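Local coordinates for synaptonemal complex protein 2 (PDB 5IWZ) that serves as a major axial and lateral element component of meiotic synaptonemal complexes and is required for normal chromosome synapsis and fertility, at residues A[280-286]-A[307-313]. Sequence-based numbering, arbitrary orientation.
Sequences RVYTFPC and FWIDFNL
F311 N donates to Y282 O over 2.7 Å in a nearly straight bond (N-H...O 163°), and Y282 N returns the bond to F311 O; F284 and I309 form a second reciprocal pair of backbone hydrogen bonds. The side chains of these four residues make a largely apolar face. The F284 ring directs its edge at the face of F311 in an offset edge-to-face pair, with centroids 5.5 Å apart and planes at 72°. L313 CD2 meets the edge of the Y282 ring at CE2 (3.9 Å), and L313 CB lies over one face of the R280 guanidinium. At the far end C286 packs its CB tightly on I309 CG1 (3.4 Å), and its SG, swung anti to the backbone N, approaches the F307 ring obliquely.

On the other face T283 and D310, a non-hydrogen-bonded pair, lie side by side. T283 OG1 donates to D310 OD1, at a modelled length of 2.5 Å that is unusually short and doubtful in detail. A T283 chi1 of -65° sets OG1 beside its own backbone N, while CG2, anti to that N, turns to the indole of W308, meeting CE3 obliquely at 3.6 Å. P285 continues this row, its CD lying against W308 CZ3. D310 OD2 forms a salt bridge with R265 of helix 260-274, which V281, T283 and W308 also touch. N312 OD1 sits against both methyls of V281, though its polar partner is the backbone N of Y216.

Five bridged pairs make an antiparallel beta ladder, pairing the edge strand 281-285 with its neighbour 308-312 in a four-stranded antiparallel sheet of the Spt16M-like, PH-related domain, between helix 260-274 and helix 383-390, whose V386 touches Y282, F284 and F311.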
ATOM      1  N   ARG A 280     -13.886   9.146  11.117  1.00 33.54           N
ATOM      2  CA  ARG A 280     -12.870   9.722  10.259  1.00 33.43           C
ATOM      3  C   ARG A 280     -13.024   9.291   8.808  1.00 29.09           C
ATOM      4  O   ARG A 280     -12.161   9.623   7.978  1.00 27.56           O
ATOM      5  CB  ARG A 280     -11.476   9.357  10.793  1.00 30.74           C
ATOM      6  CG  ARG A 280     -11.231   9.758  12.233  1.00 36.26           C
ATOM      7  CD  ARG A 280     -11.107  11.256  12.415  1.00 44.36           C
ATOM      8  NE  ARG A 280      -9.911  11.781  11.757  1.00 51.80           N
ATOM      9  CZ  ARG A 280      -9.708  13.071  11.509  1.00 53.89           C
ATOM     10  NH1 ARG A 280     -10.624  13.963  11.864  1.00 58.62           N
ATOM     11  NH2 ARG A 280      -8.600  13.468  10.898  1.00 47.02           N
ATOM     12  N   VAL A 281     -14.089   8.553   8.484  1.00 33.15           N
ATOM     13  CA  VAL A 281     -14.461   8.218   7.114  1.00 29.63           C
ATOM     14  C   VAL A 281     -15.952   8.504   6.964  1.00 33.84           C
ATOM     15  O   VAL A 281     -16.767   7.915   7.679  1.00 32.52           O
ATOM     16  CB  VAL A 281     -14.163   6.750   6.771  1.00 25.17           C
ATOM     17  CG1 VAL A 281     -14.665   6.429   5.379  1.00 22.81           C
ATOM     18  CG2 VAL A 281     -12.665   6.463   6.870  1.00 28.41           C
ATOM     19  N   TYR A 282     -16.302   9.398   6.037  1.00 27.32           N
ATOM     20  CA  TYR A 282     -17.680   9.700   5.691  1.00 27.21           C
ATOM     21  C   TYR A 282     -17.996   9.027   4.370  1.00 28.23           C
ATOM     22  O   TYR A 282     -17.361   9.325   3.349  1.00 26.01           O
ATOM     23  CB  TYR A 282     -17.904  11.208   5.581  1.00 31.32           C
ATOM     24  CG  TYR A 282     -18.168  11.877   6.902  1.00 34.52           C
ATOM     25  CD1 TYR A 282     -19.468  12.089   7.354  1.00 34.97           C
ATOM     26  CD2 TYR A 282     -17.119  12.295   7.700  1.00 33.79           C
ATOM     27  CE1 TYR A 282     -19.711  12.700   8.579  1.00 33.51           C
ATOM     28  CE2 TYR A 282     -17.352  12.903   8.924  1.00 36.22           C
ATOM     29  CZ  TYR A 282     -18.649  13.100   9.360  1.00 34.00           C
ATOM     30  OH  TYR A 282     -18.864  13.709  10.577  1.00 40.83           O
ATOM     31  N   THR A 283     -18.978   8.132   4.387  1.00 24.52           N
ATOM     32  CA  THR A 283     -19.410   7.404   3.199  1.00 28.59           C
ATOM     33  C   THR A 283     -20.807   7.866   2.778  1.00 31.68           C
ATOM     34  O   THR A 283     -21.755   7.748   3.551  1.00 31.67           O
ATOM     35  CB  THR A 283     -19.396   5.906   3.477  1.00 25.46           C
ATOM     36  OG1 THR A 283     -18.045   5.492   3.717  1.00 29.20           O
ATOM     37  CG2 THR A 283     -19.959   5.147   2.306  1.00 23.60           C
ATOM     38  N   PHE A 284     -20.931   8.402   1.538  1.00 31.35           N
ATOM     39  CA  PHE A 284     -22.226   8.841   1.028  1.00 32.92           C
ATOM     40  C   PHE A 284     -22.646   7.995  -0.165  1.00 28.05           C
ATOM     41  O   PHE A 284     -21.806   7.662  -1.009  1.00 30.15           O
ATOM     42  CB  PHE A 284     -22.206  10.316   0.573  1.00 27.41           C
ATOM     43  CG  PHE A 284     -22.033  11.304   1.696  1.00 32.22           C
ATOM     44  CD1 PHE A 284     -22.954  11.381   2.716  1.00 37.32           C
ATOM     45  CD2 PHE A 284     -20.944  12.159   1.721  1.00 42.31           C
ATOM     46  CE1 PHE A 284     -22.800  12.292   3.748  1.00 40.81           C
ATOM     47  CE2 PHE A 284     -20.782  13.074   2.750  1.00 45.04           C
ATOM     48  CZ  PHE A 284     -21.715  13.137   3.764  1.00 43.24           C
ATOM     49  N   PRO A 285     -23.933   7.675  -0.296  1.00 28.74           N
ATOM     50  CA  PRO A 285     -24.412   7.130  -1.564  1.00 25.76           C
ATOM     51  C   PRO A 285     -24.397   8.214  -2.622  1.00 29.04           C
ATOM     52  O   PRO A 285     -24.588   9.402  -2.342  1.00 28.11           O
ATOM     53  CB  PRO A 285     -25.839   6.665  -1.241  1.00 31.13           C
ATOM     54  CG  PRO A 285     -26.281   7.563  -0.137  1.00 28.45           C
ATOM     55  CD  PRO A 285     -25.034   7.910   0.659  1.00 29.49           C
ATOM     56  N   CYS A 286     -24.123   7.798  -3.846  1.00 27.11           N
ATOM     57  CA  CYS A 286     -23.939   8.705  -4.966  1.00 24.36           C
ATOM     58  C   CYS A 286     -24.885   8.308  -6.096  1.00 29.37           C
ATOM     59  O   CYS A 286     -25.109   7.116  -6.341  1.00 28.21           O
ATOM     60  CB  CYS A 286     -22.486   8.670  -5.438  1.00 24.79           C
ATOM     61  SG  CYS A 286     -22.126   9.583  -6.941  1.00 30.46           S
ATOM     62  N   PHE A 307     -24.143   2.950  -4.667  1.00 31.69           N
ATOM     63  CA  PHE A 307     -22.886   3.412  -5.258  1.00 27.71           C
ATOM     64  C   PHE A 307     -22.219   4.301  -4.215  1.00 33.87           C
ATOM     65  O   PHE A 307     -22.625   5.447  -4.016  1.00 33.93           O
ATOM     66  CB  PHE A 307     -23.190   4.156  -6.556  1.00 30.65           C
ATOM     67  CG  PHE A 307     -21.995   4.768  -7.239  1.00 38.52           C
ATOM     68  CD1 PHE A 307     -20.738   4.187  -7.163  1.00 35.57           C
ATOM     69  CD2 PHE A 307     -22.144   5.922  -7.990  1.00 42.17           C
ATOM     70  CE1 PHE A 307     -19.655   4.759  -7.815  1.00 32.81           C
ATOM     71  CE2 PHE A 307     -21.063   6.497  -8.645  1.00 38.07           C
ATOM     72  CZ  PHE A 307     -19.811   5.915  -8.550  1.00 31.26           C
ATOM     73  N   TRP A 308     -21.218   3.765  -3.509  1.00 34.00           N
ATOM     74  CA  TRP A 308     -20.638   4.432  -2.345  1.00 27.76           C
ATOM     75  C   TRP A 308     -19.434   5.299  -2.728  1.00 27.48           C
ATOM     76  O   TRP A 308     -18.610   4.898  -3.551  1.00 25.93           O
ATOM     77  CB  TRP A 308     -20.199   3.391  -1.313  1.00 30.27           C
ATOM     78  CG  TRP A 308     -21.295   2.503  -0.734  1.00 35.10           C
ATOM     79  CD1 TRP A 308     -21.379   1.136  -0.824  1.00 27.24           C
ATOM     80  CD2 TRP A 308     -22.422   2.919   0.054  1.00 32.49           C
ATOM     81  NE1 TRP A 308     -22.492   0.682  -0.150  1.00 32.38           N
ATOM     82  CE2 TRP A 308     -23.151   1.753   0.396  1.00 31.72           C
ATOM     83  CE3 TRP A 308     -22.889   4.161   0.498  1.00 31.31           C
ATOM     84  CZ2 TRP A 308     -24.317   1.789   1.164  1.00 31.46           C
ATOM     85  CZ3 TRP A 308     -24.056   4.197   1.259  1.00 32.36           C
ATOM     86  CH2 TRP A 308     -24.755   3.015   1.586  1.00 33.84           C
ATOM     87  N   ILE A 309     -19.332   6.481  -2.111  1.00 22.95           N
ATOM     88  CA  ILE A 309     -18.170   7.366  -2.205  1.00 24.73           C
ATOM     89  C   ILE A 309     -17.639   7.577  -0.791  1.00 29.34           C
ATOM     90  O   ILE A 309     -18.410   7.919   0.114  1.00 26.07           O
ATOM     91  CB  ILE A 309     -18.507   8.732  -2.840  1.00 23.82           C
ATOM     92  CG1 ILE A 309     -19.292   8.583  -4.144  1.00 28.34           C
ATOM     93  CG2 ILE A 309     -17.224   9.577  -3.037  1.00 19.59           C
ATOM     94  CD1 ILE A 309     -18.523   7.981  -5.310  1.00 30.62           C
ATOM     95  N   ASP A 310     -16.325   7.407  -0.607  1.00 25.48           N
ATOM     96  CA  ASP A 310     -15.693   7.468   0.711  1.00 25.79           C
ATOM     97  C   ASP A 310     -14.862   8.733   0.814  1.00 25.32           C
ATOM     98  O   ASP A 310     -13.989   8.978  -0.026  1.00 20.85           O
ATOM     99  CB  ASP A 310     -14.837   6.229   0.954  1.00 29.43           C
ATOM    100  CG  ASP A 310     -15.669   4.975   0.947  1.00 29.03           C
ATOM    101  OD1 ASP A 310     -16.651   4.923   1.723  1.00 34.49           O
ATOM    102  OD2 ASP A 310     -15.408   4.090   0.107  1.00 27.58           O
ATOM    103  N   PHE A 311     -15.171   9.546   1.817  1.00 25.35           N
ATOM    104  CA  PHE A 311     -14.466  10.788   2.106  1.00 21.86           C
ATOM    105  C   PHE A 311     -13.554  10.507   3.288  1.00 26.83           C
ATOM    106  O   PHE A 311     -14.036  10.283   4.399  1.00 25.75           O
ATOM    107  CB  PHE A 311     -15.450  11.912   2.435  1.00 23.46           C
ATOM    108  CG  PHE A 311     -16.267  12.386   1.259  1.00 23.13           C
ATOM    109  CD1 PHE A 311     -15.993  13.613   0.652  1.00 27.12           C
ATOM    110  CD2 PHE A 311     -17.327  11.627   0.779  1.00 25.67           C
ATOM    111  CE1 PHE A 311     -16.752  14.067  -0.427  1.00 28.00           C
ATOM    112  CE2 PHE A 311     -18.094  12.079  -0.292  1.00 32.88           C
ATOM    113  CZ  PHE A 311     -17.813  13.295  -0.894  1.00 29.99           C
ATOM    114  N   ASN A 312     -12.243  10.534   3.056  1.00 30.69           N
ATOM    115  CA  ASN A 312     -11.261  10.005   4.007  1.00 25.90           C
ATOM    116  C   ASN A 312     -10.558  11.146   4.728  1.00 28.21           C
ATOM    117  O   ASN A 312      -9.651  11.772   4.179  1.00 27.99           O
ATOM    118  CB  ASN A 312     -10.270   9.115   3.272  1.00 23.84           C
ATOM    119  CG  ASN A 312     -10.956   7.936   2.615  1.00 26.25           C
ATOM    120  OD1 ASN A 312     -11.610   7.123   3.292  1.00 22.21           O
ATOM    121  ND2 ASN A 312     -10.843   7.848   1.287  1.00 26.25           N
ATOM    122  N   LEU A 313     -10.960  11.391   5.980  1.00 28.18           N
ATOM    123  CA  LEU A 313     -10.470  12.551   6.720  1.00 30.10           C
ATOM    124  C   LEU A 313      -9.035  12.368   7.196  1.00 35.59           C
ATOM    125  O   LEU A 313      -8.319  13.356   7.404  1.00 37.46           O
ATOM    126  CB  LEU A 313     -11.375  12.829   7.920  1.00 33.38           C
ATOM    127  CG  LEU A 313     -12.673  13.608   7.726  1.00 42.57           C
ATOM    128  CD1 LEU A 313     -13.480  13.114   6.516  1.00 39.53           C
ATOM    129  CD2 LEU A 313     -13.502  13.499   9.020  1.00 43.94           C
TER